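Local coordinates for protein MDM10 isoform 1 (Saccharomyces cerevisiae, PDB 7BTX) that forms part of the ERMES complex tethering the endoplasmic reticulum to mitochondria and takes part in late assembly steps of the outer-membrane TOM translocase, at residues Arg38-Ile43 with Lys428-Gly433; Ala42-Ile47 with Asp60-Ser65; Ser279-Ala284 with Cys293-Phe298; Phe438-Gly443 with Ile487-Ser492; Gly443-Phe448 with Pro482-Ile487. All blocks are in the same frame, centred on the assembly; numbering follows the deposited sequence.

Contact 1. Residues Arg38-Ile43 with Lys428-Gly433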
# COMPACT_ATOMS: atom_id res chain seq x y z
N ARG D 38 11.86 -2.68 24.23
CA ARG D 38 11.34 -2.95 22.90
C ARG D 38 12.46 -2.90 21.88
O ARG D 38 13.28 -1.98 21.89
CB ARG D 38 10.25 -1.95 22.53
CG ARG D 38 9.33 -2.42 21.43
CD ARG D 38 8.61 -3.69 21.83
NE ARG D 38 7.61 -3.43 22.87
CZ ARG D 38 6.35 -3.11 22.62
NH1 ARG D 38 5.91 -3.01 21.37
NH2 ARG D 38 5.51 -2.89 23.63
N ILE D 39 12.49 -3.90 21.00
CA ILE D 39 13.47 -4.00 19.92
C ILE D 39 12.84 -3.46 18.64
O ILE D 39 11.69 -3.80 18.34
CB ILE D 39 13.94 -5.45 19.74
CG1 ILE D 39 14.60 -5.96 21.01
CG2 ILE D 39 14.89 -5.59 18.57
CD1 ILE D 39 15.70 -5.09 21.51
N PRO D 40 13.52 -2.59 17.89
CA PRO D 40 13.00 -2.17 16.60
C PRO D 40 12.98 -3.31 15.60
O PRO D 40 13.81 -4.23 15.66
CB PRO D 40 13.98 -1.07 16.16
CG PRO D 40 14.67 -0.66 17.41
CD PRO D 40 14.76 -1.88 18.24
N SER D 41 12.02 -3.27 14.69
CA SER D 41 11.80 -4.36 13.75
C SER D 41 12.15 -3.98 12.31
O SER D 41 12.08 -4.82 11.41
CB SER D 41 10.35 -4.84 13.82
OG SER D 41 9.46 -3.79 13.52
N ALA D 42 12.56 -2.73 12.09
CA ALA D 42 12.92 -2.24 10.77
C ALA D 42 13.74 -0.97 10.96
O ALA D 42 13.87 -0.47 12.08
CB ALA D 42 11.70 -1.95 9.91
N ILE D 43 14.28 -0.46 9.86
CA ILE D 43 14.95 0.84 9.90
C ILE D 43 13.90 1.93 9.98
O ILE D 43 12.98 1.98 9.16
CB ILE D 43 15.85 1.03 8.67
CG1 ILE D 43 16.62 -0.26 8.37
CG2 ILE D 43 16.81 2.18 8.90
CD1 ILE D 43 17.64 -0.62 9.42
N LYS D 428 17.47 -10.60 23.89
CA LYS D 428 17.35 -9.29 23.28
C LYS D 428 18.58 -8.46 23.60
O LYS D 428 19.02 -8.41 24.74
CB LYS D 428 16.09 -8.58 23.77
CG LYS D 428 14.81 -9.26 23.37
CD LYS D 428 13.76 -9.13 24.45
CE LYS D 428 13.34 -7.69 24.63
NZ LYS D 428 12.29 -7.56 25.67
N LEU D 429 19.12 -7.81 22.58
CA LEU D 429 20.20 -6.85 22.76
C LEU D 429 19.73 -5.51 22.22
O LEU D 429 18.95 -5.45 21.27
CB LEU D 429 21.48 -7.28 22.04
CG LEU D 429 22.13 -8.59 22.45
CD1 LEU D 429 21.76 -9.70 21.48
CD2 LEU D 429 23.63 -8.42 22.50
N LEU D 430 20.22 -4.43 22.81
CA LEU D 430 19.80 -3.10 22.39
C LEU D 430 20.89 -2.10 22.74
O LEU D 430 21.33 -2.04 23.89
CB LEU D 430 18.49 -2.69 23.06
CG LEU D 430 17.88 -1.36 22.62
CD1 LEU D 430 17.22 -1.48 21.27
CD2 LEU D 430 16.90 -0.86 23.64
N TRP D 431 21.32 -1.33 21.75
CA TRP D 431 22.21 -0.21 21.97
C TRP D 431 21.45 1.08 21.71
O TRP D 431 20.60 1.13 20.82
CB TRP D 431 23.44 -0.29 21.07
CG TRP D 431 24.35 0.87 21.21
CD1 TRP D 431 25.17 1.13 22.25
CD2 TRP D 431 24.51 1.94 20.28
NE1 TRP D 431 25.85 2.31 22.03
CE2 TRP D 431 25.46 2.82 20.83
CE3 TRP D 431 23.95 2.24 19.04
CZ2 TRP D 431 25.86 3.98 20.18
CZ3 TRP D 431 24.34 3.39 18.40
CH2 TRP D 431 25.29 4.25 18.97
N GLU D 432 21.72 2.10 22.52
CA GLU D 432 21.13 3.42 22.32
C GLU D 432 22.21 4.47 22.50
O GLU D 432 22.89 4.49 23.52
CB GLU D 432 20.00 3.68 23.31
CG GLU D 432 18.71 2.97 22.98
CD GLU D 432 17.50 3.80 23.31
OE1 GLU D 432 17.67 4.95 23.77
OE2 GLU D 432 16.37 3.31 23.10
N GLY D 433 22.36 5.34 21.51
CA GLY D 433 23.37 6.37 21.59
C GLY D 433 22.81 7.76 21.44
O GLY D 433 22.26 8.10 20.39
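The side chains of I39 and L430 run antiparallel past one another, the loop residue reaching toward a strand of the beta-barrel wall and the strand leucine reaching back. Mdm10 belongs to the mitochondrial barrel family, and here the segment leading into its first strand lies against strand 426-434, consistent with a position on the inner side of the wall. I39 touches with its longer branch: CG1 sits beside the backbone N (chi1 -61°), and a second bend at chi2 carries the terminal methyl toward the strand. I39 CD1 comes 3.9 Å from L430 CD1 and lies 3.3 Å from the backbone atom L429 O. L430 has CG anti to its own N (chi1 -175°), which extends CD1 toward the loop. The same methyl meets the next residue at about a right angle, with P40 CD 3.9 Å from L430 CD1, so one leucine tip serves two neighbours. K428 passes I39 at a slant, and its CG is 4.1 Å from I39 CG1. The lysine meets I39 with its aliphatic part, while its ammonium group hydrogen-bonds to the backbone oxygens of L35 and F37 and makes a cation-pi contact with the F37 ring. R38 O lies 4.0 Å from L430 CD1, with the other methyl, CD2, only slightly farther.

Contact 2. Residues Ala42-Ile47 with Asp60-Ser65; sequences AIHLQI and DFSTRS
The imidazole of H44 has F61 O over one face and D60 OD2 at its edge, in plane, while the F61 ring carries L45 CB over a face. Both rings belong to the first beta hairpin of the barrel, strands 44-48 and 55-62, whose segments 44-47 and 60-62 run antiparallel at 169°. H44, Q46, D60 and S62 share one side of the sheet, and L45 and F61 the other. H44 has CG anti to its backbone N (chi1 -173°), which brings the ring across to the neighbouring strand: H44 ND1 is 3.4 Å from S62 CB, and H44 NE2 equally far from D60 CB. The imidazole and carboxylate planes stand 69° apart. L45 and F61 extend in the same direction as neighbours; a CH-pi contact puts L45 CB 4.2 Å from the ring centroid, and L45 CD2 lies 3.8 Å from F61 CZ. They also form the hydrogen-bonded pair, with L45 N to F61 O at 2.9 Å and F61 N bonding back to L45 O. T63 N donates to I43 O just before strand 44-48 begins and after strand 55-62 ends. Beyond, the chain turns in an ST motif, S62 OG accepting from S65 N at 2.7 Å.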
# COMPACT_ATOMS: atom_id res chain seq x y z
N ALA D 42 12.56 -2.73 12.09
CA ALA D 42 12.92 -2.24 10.77
C ALA D 42 13.74 -0.97 10.96
O ALA D 42 13.87 -0.47 12.08
CB ALA D 42 11.70 -1.95 9.91
N ILE D 43 14.28 -0.46 9.86
CA ILE D 43 14.95 0.84 9.90
C ILE D 43 13.90 1.93 9.98
O ILE D 43 12.98 1.98 9.16
CB ILE D 43 15.85 1.03 8.67
CG1 ILE D 43 16.62 -0.26 8.37
CG2 ILE D 43 16.81 2.18 8.90
CD1 ILE D 43 17.64 -0.62 9.42
N HIS D 44 14.03 2.81 10.97
CA HIS D 44 12.98 3.75 11.31
C HIS D 44 13.60 5.11 11.58
O HIS D 44 14.49 5.23 12.42
CB HIS D 44 12.20 3.26 12.53
CG HIS D 44 11.00 4.09 12.86
ND1 HIS D 44 9.73 3.73 12.48
CD2 HIS D 44 10.88 5.24 13.56
CE1 HIS D 44 8.87 4.64 12.91
NE2 HIS D 44 9.54 5.57 13.57
N LEU D 45 13.15 6.13 10.85
CA LEU D 45 13.65 7.48 11.02
C LEU D 45 12.57 8.35 11.64
O LEU D 45 11.38 8.08 11.48
CB LEU D 45 14.10 8.09 9.69
CG LEU D 45 15.44 7.67 9.08
CD1 LEU D 45 15.36 6.34 8.34
CD2 LEU D 45 15.96 8.74 8.16
N GLN D 46 12.98 9.38 12.36
CA GLN D 46 12.04 10.26 13.04
C GLN D 46 12.68 11.62 13.26
O GLN D 46 13.83 11.70 13.67
CB GLN D 46 11.58 9.66 14.37
CG GLN D 46 10.73 10.60 15.20
CD GLN D 46 9.97 9.90 16.29
OE1 GLN D 46 10.05 8.68 16.43
NE2 GLN D 46 9.23 10.66 17.06
N ILE D 47 11.94 12.68 12.97
CA ILE D 47 12.37 14.03 13.26
C ILE D 47 11.23 14.75 13.96
O ILE D 47 10.07 14.64 13.55
CB ILE D 47 12.83 14.77 11.98
CG1 ILE D 47 13.03 16.26 12.22
CG2 ILE D 47 11.91 14.46 10.81
CD1 ILE D 47 13.90 16.93 11.21
N ASP D 60 7.59 10.59 11.29
CA ASP D 60 8.37 9.38 11.21
C ASP D 60 8.02 8.61 9.95
O ASP D 60 6.89 8.67 9.47
CB ASP D 60 8.17 8.48 12.43
CG ASP D 60 6.72 8.33 12.81
OD1 ASP D 60 5.91 9.16 12.35
OD2 ASP D 60 6.38 7.39 13.55
N PHE D 61 9.01 7.90 9.42
CA PHE D 61 8.78 6.95 8.35
C PHE D 61 9.76 5.81 8.54
O PHE D 61 10.89 6.01 8.98
CB PHE D 61 8.94 7.58 6.96
CG PHE D 61 10.32 8.08 6.65
CD1 PHE D 61 10.73 9.33 7.08
CD2 PHE D 61 11.20 7.32 5.90
CE1 PHE D 61 11.99 9.81 6.79
CE2 PHE D 61 12.46 7.79 5.60
CZ PHE D 61 12.86 9.03 6.05
N SER D 62 9.32 4.61 8.21
CA SER D 62 10.16 3.43 8.27
C SER D 62 10.22 2.78 6.90
O SER D 62 9.71 3.31 5.91
CB SER D 62 9.64 2.45 9.32
OG SER D 62 8.36 1.98 8.98
N THR D 63 10.88 1.63 6.83
CA THR D 63 10.79 0.81 5.63
C THR D 63 9.44 0.12 5.55
O THR D 63 8.84 0.02 4.47
CB THR D 63 11.92 -0.21 5.60
OG1 THR D 63 11.73 -1.17 6.64
CG2 THR D 63 13.26 0.48 5.79
N ARG D 64 8.93 -0.36 6.68
CA ARG D 64 7.65 -1.04 6.73
C ARG D 64 6.49 -0.08 6.53
O ARG D 64 5.50 -0.41 5.87
CB ARG D 64 7.48 -1.77 8.06
CG ARG D 64 8.49 -2.87 8.31
CD ARG D 64 8.10 -4.17 7.63
NE ARG D 64 9.13 -5.19 7.77
CZ ARG D 64 9.28 -5.98 8.83
NH1 ARG D 64 10.25 -6.87 8.86
NH2 ARG D 64 8.44 -5.89 9.85
N SER D 65 6.60 1.13 7.08
CA SER D 65 5.51 2.09 7.03
C SER D 65 6.01 3.44 6.52
O SER D 65 7.08 3.90 6.91
CB SER D 65 4.87 2.25 8.41
OG SER D 65 3.82 3.20 8.37

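Contact 3. Residues Ser279-Ala284 with Cys293-Phe298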
# COMPACT_ATOMS: atom_id res chain seq x y z
N SER D 279 4.91 -13.61 41.09
CA SER D 279 6.15 -13.14 40.51
C SER D 279 7.13 -12.82 41.63
O SER D 279 6.77 -12.72 42.80
CB SER D 279 5.94 -11.91 39.64
OG SER D 279 7.17 -11.26 39.40
N SER D 280 8.39 -12.65 41.24
CA SER D 280 9.45 -12.32 42.18
C SER D 280 10.59 -11.70 41.41
O SER D 280 10.96 -12.19 40.35
CB SER D 280 9.92 -13.55 42.94
OG SER D 280 10.98 -13.23 43.82
N THR D 281 11.18 -10.63 41.94
CA THR D 281 12.16 -9.85 41.19
C THR D 281 13.28 -9.43 42.11
O THR D 281 13.04 -8.80 43.14
CB THR D 281 11.51 -8.62 40.57
OG1 THR D 281 10.65 -9.02 39.50
CG2 THR D 281 12.55 -7.67 40.03
N TYR D 282 14.50 -9.78 41.75
CA TYR D 282 15.70 -9.22 42.36
C TYR D 282 16.26 -8.17 41.41
O TYR D 282 16.19 -8.33 40.19
CB TYR D 282 16.73 -10.32 42.63
CG TYR D 282 18.04 -9.83 43.17
CD1 TYR D 282 19.15 -9.69 42.34
CD2 TYR D 282 18.19 -9.54 44.51
CE1 TYR D 282 20.36 -9.26 42.83
CE2 TYR D 282 19.39 -9.11 45.01
CZ TYR D 282 20.47 -8.97 44.17
OH TYR D 282 21.67 -8.53 44.67
N SER D 283 16.80 -7.09 41.97
CA SER D 283 17.27 -5.98 41.14
C SER D 283 18.41 -5.26 41.84
O SER D 283 18.17 -4.41 42.70
CB SER D 283 16.14 -5.01 40.85
OG SER D 283 16.63 -3.89 40.15
N ALA D 284 19.64 -5.57 41.46
CA ALA D 284 20.80 -4.97 42.09
C ALA D 284 21.30 -3.81 41.24
O ALA D 284 20.69 -3.42 40.24
CB ALA D 284 21.88 -6.02 42.31
N CYS D 293 19.06 -7.31 36.92
CA CYS D 293 17.70 -7.65 37.33
C CYS D 293 17.44 -9.11 36.99
O CYS D 293 17.48 -9.50 35.82
CB CYS D 293 16.67 -6.75 36.67
SG CYS D 293 14.96 -7.12 37.10
N ALA D 294 17.14 -9.91 38.01
CA ALA D 294 16.87 -11.33 37.82
C ALA D 294 15.47 -11.68 38.33
O ALA D 294 15.26 -12.02 39.49
CB ALA D 294 17.93 -12.17 38.51
N LYS D 295 14.50 -11.60 37.43
CA LYS D 295 13.13 -11.93 37.80
C LYS D 295 12.91 -13.43 37.72
O LYS D 295 13.13 -14.04 36.67
CB LYS D 295 12.14 -11.21 36.89
CG LYS D 295 10.73 -11.71 37.04
CD LYS D 295 9.73 -10.76 36.42
CE LYS D 295 9.61 -10.99 34.94
NZ LYS D 295 8.56 -10.13 34.33
N TYR D 296 12.45 -14.02 38.82
CA TYR D 296 12.01 -15.41 38.83
C TYR D 296 10.49 -15.41 38.90
O TYR D 296 9.91 -15.03 39.92
CB TYR D 296 12.59 -16.19 40.01
CG TYR D 296 11.96 -17.55 40.16
CD1 TYR D 296 12.15 -18.53 39.19
CD2 TYR D 296 11.17 -17.85 41.25
CE1 TYR D 296 11.58 -19.77 39.32
CE2 TYR D 296 10.59 -19.10 41.39
CZ TYR D 296 10.80 -20.05 40.42
OH TYR D 296 10.22 -21.29 40.54
N ASP D 297 9.85 -15.84 37.83
CA ASP D 297 8.40 -15.88 37.77
C ASP D 297 7.92 -17.27 38.18
O ASP D 297 8.69 -18.22 38.29
CB ASP D 297 7.94 -15.50 36.37
CG ASP D 297 6.54 -14.96 36.35
OD1 ASP D 297 6.39 -13.72 36.28
OD2 ASP D 297 5.59 -15.76 36.41
N PHE D 298 6.61 -17.39 38.42
CA PHE D 298 6.03 -18.66 38.83
C PHE D 298 4.54 -18.69 38.48
O PHE D 298 4.05 -17.76 37.83
CB PHE D 298 6.23 -18.89 40.33
CG PHE D 298 6.20 -20.34 40.74
CD1 PHE D 298 7.02 -21.27 40.12
CD2 PHE D 298 5.31 -20.77 41.71
CE1 PHE D 298 6.97 -22.61 40.47
CE2 PHE D 298 5.26 -22.11 42.07
CZ PHE D 298 6.09 -23.03 41.45
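Strands 280-284 and 293-297 run antiparallel, their axes 4.6 Å apart at 170°, with Y282 and A294 as the hydrogen-bonded pair. They form a beta hairpin in the barrel wall, and the ladder is uneven: A294 N reaches Y282 O at 2.9 Å, whereas the return bond from Y282 N to A294 O is 3.3 Å long and its donor stands above the carbonyl plane. Farther along, Y296 N makes a weak, bent bond to S280 O. Side chains alternate between two environments. T281, S283, C293 and K295 share a face on which helix 30-33 and the residues following it rest, consistent with the inner side of the barrel. The tyrosines turn from this contact toward other partners, the Y296 hydroxyl to S305 OG and that of Y282, weakly, to R263. T281 and K295 meet at a slant: the lysine CG is anti to its backbone N (chi1 169°), which lays its first methylenes beside the threonine, K295 CG 3.6 Å from T281 OG1, before a bend at chi3 leads its end away. S279 OG lies 4.0 Å from K295 CD. The other branch of T281 turns to the cysteine, its methyl CG2 3.8 Å from C293 SG.

Contact 4. Residues Phe438-Gly443 with Ile487-Ser492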
# COMPACT_ATOMS: atom_id res chain seq x y z
N PHE D 438 20.56 14.13 18.39
CA PHE D 438 20.37 12.87 17.70
C PHE D 438 20.21 11.73 18.69
O PHE D 438 20.56 11.84 19.86
CB PHE D 438 21.53 12.60 16.75
CG PHE D 438 21.68 13.62 15.67
CD1 PHE D 438 21.00 13.48 14.48
CD2 PHE D 438 22.50 14.71 15.84
CE1 PHE D 438 21.13 14.41 13.48
CE2 PHE D 438 22.64 15.66 14.85
CZ PHE D 438 21.96 15.50 13.66
N LEU D 439 19.67 10.62 18.19
CA LEU D 439 19.47 9.43 19.02
C LEU D 439 19.39 8.22 18.11
O LEU D 439 18.39 8.04 17.42
CB LEU D 439 18.21 9.57 19.87
CG LEU D 439 17.92 8.57 20.99
CD1 LEU D 439 17.23 9.31 22.12
CD2 LEU D 439 17.03 7.43 20.53
N ILE D 440 20.43 7.39 18.11
CA ILE D 440 20.47 6.17 17.33
C ILE D 440 20.17 5.01 18.26
O ILE D 440 20.65 4.99 19.40
CB ILE D 440 21.84 6.00 16.64
CG1 ILE D 440 22.15 7.23 15.80
CG2 ILE D 440 21.85 4.81 15.72
CD1 ILE D 440 23.56 7.29 15.31
N SER D 441 19.38 4.04 17.80
CA SER D 441 18.94 2.92 18.63
C SER D 441 18.95 1.63 17.81
O SER D 441 17.96 1.28 17.19
CB SER D 441 17.56 3.20 19.20
OG SER D 441 17.06 2.08 19.92
N ALA D 442 20.07 0.92 17.86
CA ALA D 442 20.20 -0.37 17.18
C ALA D 442 19.90 -1.50 18.15
O ALA D 442 20.31 -1.45 19.32
CB ALA D 442 21.61 -0.54 16.61
N GLY D 443 19.19 -2.51 17.68
CA GLY D 443 18.84 -3.61 18.55
C GLY D 443 18.40 -4.87 17.84
O GLY D 443 17.72 -4.81 16.82
N ILE D 487 17.14 -0.84 13.38
CA ILE D 487 17.84 0.38 13.74
C ILE D 487 16.80 1.50 13.82
O ILE D 487 15.75 1.44 13.18
CB ILE D 487 18.97 0.72 12.75
CG1 ILE D 487 19.81 -0.53 12.46
CG2 ILE D 487 19.94 1.75 13.30
CD1 ILE D 487 20.85 -0.35 11.39
N GLN D 488 17.07 2.51 14.64
CA GLN D 488 16.12 3.59 14.85
C GLN D 488 16.83 4.93 14.98
O GLN D 488 17.34 5.27 16.05
CB GLN D 488 15.29 3.32 16.10
CG GLN D 488 14.22 4.34 16.38
CD GLN D 488 12.96 3.71 16.90
OE1 GLN D 488 12.83 2.49 16.95
NE2 GLN D 488 12.00 4.54 17.29
N PHE D 489 16.89 5.69 13.89
CA PHE D 489 17.47 7.02 13.92
C PHE D 489 16.41 8.03 14.33
O PHE D 489 15.22 7.86 14.07
CB PHE D 489 18.05 7.39 12.55
CG PHE D 489 19.00 6.37 11.99
CD1 PHE D 489 18.54 5.37 11.14
CD2 PHE D 489 20.35 6.43 12.28
CE1 PHE D 489 19.41 4.44 10.62
CE2 PHE D 489 21.22 5.50 11.76
CZ PHE D 489 20.75 4.50 10.93
N GLN D 490 16.86 9.10 14.97
CA GLN D 490 15.93 10.04 15.57
C GLN D 490 16.62 11.38 15.79
O GLN D 490 17.74 11.41 16.27
CB GLN D 490 15.39 9.49 16.90
CG GLN D 490 14.66 10.48 17.75
CD GLN D 490 13.82 9.80 18.79
OE1 GLN D 490 13.45 8.64 18.63
NE2 GLN D 490 13.52 10.51 19.87
N TYR D 491 15.94 12.46 15.42
CA TYR D 491 16.41 13.81 15.65
C TYR D 491 15.29 14.62 16.29
O TYR D 491 14.11 14.39 16.01
CB TYR D 491 16.87 14.46 14.34
CG TYR D 491 17.36 15.88 14.49
CD1 TYR D 491 18.54 16.15 15.15
CD2 TYR D 491 16.64 16.94 13.96
CE1 TYR D 491 18.99 17.44 15.29
CE2 TYR D 491 17.08 18.23 14.10
CZ TYR D 491 18.26 18.48 14.76
OH TYR D 491 18.71 19.76 14.90
N SER D 492 15.65 15.54 17.18
CA SER D 492 14.65 16.33 17.87
C SER D 492 15.26 17.64 18.32
O SER D 492 16.46 17.71 18.61
CB SER D 492 14.06 15.60 19.08
OG SER D 492 13.22 14.54 18.67
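L439 and S441 supply the backbone N-H groups that tie their strand to the segment 487-492. L439 N donates to Q490 O at 2.8 Å with a bent angle of 131°, the donor tilted out of the carbonyl plane. In the reverse direction L439 O lies 3.1 Å from Q490 N, at too poor an angle to count as a hydrogen bond. S441 N reaches Q488 O at 3.0 Å, a weak bond. Each of these accepting oxygens also receives a CA-H...O contact: F438 CA lies 3.3 Å from Q490 O, and I440 CA 3.5 Å from Q488 O. The alternate residues of the strand, I440 and A442, bond through their backbones to G433 and W431 of strand 426-434, and Y491 bonds in turn to Q46 and S48 of the first strand. This is the seam of the barrel: the C-terminal segment runs antiparallel to strand 439-447 but parallel to strand 44-48, the parallel closure known from odd-stranded mitochondrial barrels of the VDAC and Tom40 type. S441 OG, anti to its backbone N (chi1 175°), makes a weak hydrogen bond to E432 OE2, and S441 CB packs against Q488 CB at 3.8 Å. S492 OG donates a weak hydrogen bond to Y491 O of the preceding residue. On the other side of the sheet the chemistry is largely apolar. Y491 CD1 lies over one face of the F438 ring, offset toward its rim, in an oblique aromatic pair with planes inclined at 41°. Both I440 branches, CG1 and CG2, reach the CD2 corner of the F489 ring, I440 CG1 at 4.0 Å from F489 CD2.

Contact 5. Residues Gly443-Phe448 with Pro482-Ile487; sequences GTELVF and PAKFGI
The extended side chain of E445, its CG anti to N (chi1 -172°), and K484, whose CG lies between its own backbone N and carbonyl carbon (chi1 52°), bring a carboxylate oxygen beside an aliphatic stem: E445 OE1 lies 3.3 Å from K484 CG. The lysine then bends at chi3, and K484 NZ remains 5.3 Å from E445 OE1, so opposite charges are near without forming a salt bridge. F485 turns its ring edge toward T444, with F485 CD1 3.7 Å from T444 CB and that carbon in the ring plane. In the backbone, two glycines form the firm part of the pairing: G443 N to G486 O is 2.9 Å, and G486 N to G443 O is 3.0 Å. From there the register slips. T444 faces F485 but E445 faces A483, so K484, in a left-handed backbone conformation, is an extra residue in its segment, an arrangement that resembles a beta bulge. The E445 N to A483 O bond beyond it is weak. Farther on, L446 CD2 packs against P482 CB at 3.8 Å, and P482 also packs on an aromatic side chain of another protein's chain. This antiparallel pairing of strand 439-447 with the C-terminal segment therefore rests on backbone bonds at the glycines and on apolar touches past the bulge, while the nearby charges would probably add no more than a weak electrostatic attraction.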
# COMPACT_ATOMS: atom_id res chain seq x y z
N GLY D 443 19.19 -2.51 17.68
CA GLY D 443 18.84 -3.61 18.55
C GLY D 443 18.40 -4.87 17.84
O GLY D 443 17.72 -4.81 16.82
N THR D 444 18.78 -6.03 18.38
CA THR D 444 18.45 -7.31 17.78
C THR D 444 17.89 -8.25 18.84
O THR D 444 17.96 -8.00 20.04
CB THR D 444 19.67 -7.96 17.12
OG1 THR D 444 19.26 -9.17 16.46
CG2 THR D 444 20.72 -8.29 18.14
N GLU D 445 17.32 -9.35 18.36
CA GLU D 445 16.82 -10.42 19.21
C GLU D 445 17.29 -11.75 18.64
O GLU D 445 17.35 -11.91 17.42
CB GLU D 445 15.29 -10.39 19.30
CG GLU D 445 14.71 -11.35 20.30
CD GLU D 445 13.20 -11.32 20.34
OE1 GLU D 445 12.60 -10.70 19.44
OE2 GLU D 445 12.61 -11.91 21.26
N LEU D 446 17.66 -12.68 19.50
CA LEU D 446 18.08 -14.00 19.06
C LEU D 446 17.14 -15.04 19.65
O LEU D 446 16.47 -14.78 20.65
CB LEU D 446 19.53 -14.28 19.47
CG LEU D 446 20.53 -13.16 19.20
CD1 LEU D 446 21.90 -13.53 19.69
CD2 LEU D 446 20.58 -12.84 17.73
N VAL D 447 17.07 -16.20 19.01
CA VAL D 447 16.30 -17.33 19.51
C VAL D 447 17.21 -18.55 19.48
O VAL D 447 17.72 -18.91 18.42
CB VAL D 447 15.02 -17.57 18.69
CG1 VAL D 447 14.38 -18.87 19.10
CG2 VAL D 447 14.04 -16.44 18.87
N PHE D 448 17.39 -19.19 20.63
CA PHE D 448 18.50 -20.10 20.83
C PHE D 448 18.16 -21.57 20.59
O PHE D 448 18.99 -22.43 20.87
CB PHE D 448 19.06 -19.94 22.24
CG PHE D 448 20.18 -18.95 22.33
CD1 PHE D 448 21.49 -19.35 22.13
CD2 PHE D 448 19.91 -17.62 22.58
CE1 PHE D 448 22.52 -18.43 22.21
CE2 PHE D 448 20.94 -16.70 22.65
CZ PHE D 448 22.24 -17.11 22.46
N PRO D 482 18.71 -14.89 14.35
CA PRO D 482 18.43 -13.49 14.68
C PRO D 482 17.10 -12.97 14.17
O PRO D 482 17.04 -12.36 13.10
CB PRO D 482 19.60 -12.74 14.03
CG PRO D 482 20.04 -13.62 12.92
CD PRO D 482 19.81 -15.02 13.38
N ALA D 483 16.03 -13.19 14.93
CA ALA D 483 14.74 -12.61 14.59
C ALA D 483 14.72 -11.12 14.93
O ALA D 483 15.28 -10.69 15.94
CB ALA D 483 13.62 -13.32 15.34
N LYS D 484 14.05 -10.34 14.08
CA LYS D 484 13.78 -8.90 14.19
C LYS D 484 14.97 -8.01 14.60
O LYS D 484 14.98 -7.44 15.69
CB LYS D 484 12.56 -8.60 15.09
CG LYS D 484 12.44 -9.18 16.50
CD LYS D 484 11.13 -8.75 17.14
CE LYS D 484 10.94 -7.24 17.08
NZ LYS D 484 9.54 -6.83 17.41
N PHE D 485 15.97 -7.91 13.73
CA PHE D 485 16.92 -6.81 13.82
C PHE D 485 16.21 -5.48 13.51
O PHE D 485 15.18 -5.44 12.84
CB PHE D 485 18.07 -7.04 12.84
CG PHE D 485 19.18 -6.03 12.94
CD1 PHE D 485 20.04 -6.02 14.02
CD2 PHE D 485 19.35 -5.07 11.95
CE1 PHE D 485 21.05 -5.08 14.12
CE2 PHE D 485 20.36 -4.13 12.04
CZ PHE D 485 21.21 -4.14 13.13
N GLY D 486 16.78 -4.39 14.02
CA GLY D 486 16.25 -3.07 13.72
C GLY D 486 17.12 -1.92 14.17
O GLY D 486 17.77 -1.99 15.20
N ILE D 487 17.14 -0.84 13.38
CA ILE D 487 17.84 0.38 13.74
C ILE D 487 16.80 1.50 13.82
O ILE D 487 15.75 1.44 13.18
CB ILE D 487 18.97 0.72 12.75
CG1 ILE D 487 19.81 -0.53 12.46
CG2 ILE D 487 19.94 1.75 13.30
CD1 ILE D 487 20.85 -0.35 11.39

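Contacts 1, 2, 4 and 5 cluster round the closure of the barrel, whereas contact 3 stands apart in the wall, its centre 23 Å or more from the others. Contacts 4 and 5 divide one strand, 439-447, between successive parts of the C-terminal segment; contact 1 joins its sheet neighbour to the incoming loop, and that loop runs directly into the hairpin of contact 2. Contacts 2 and 4 meet where the first and last strands lie side by side. Contacts 1, 3 and 5 are partly buried, and contacts 2 and 4 lie at the surface. Ladder bonding is regular in 2, uneven in 3, sparse in 4, and in 5 firm at the glycines but weak beyond, while contact 1 depends on apolar side chains.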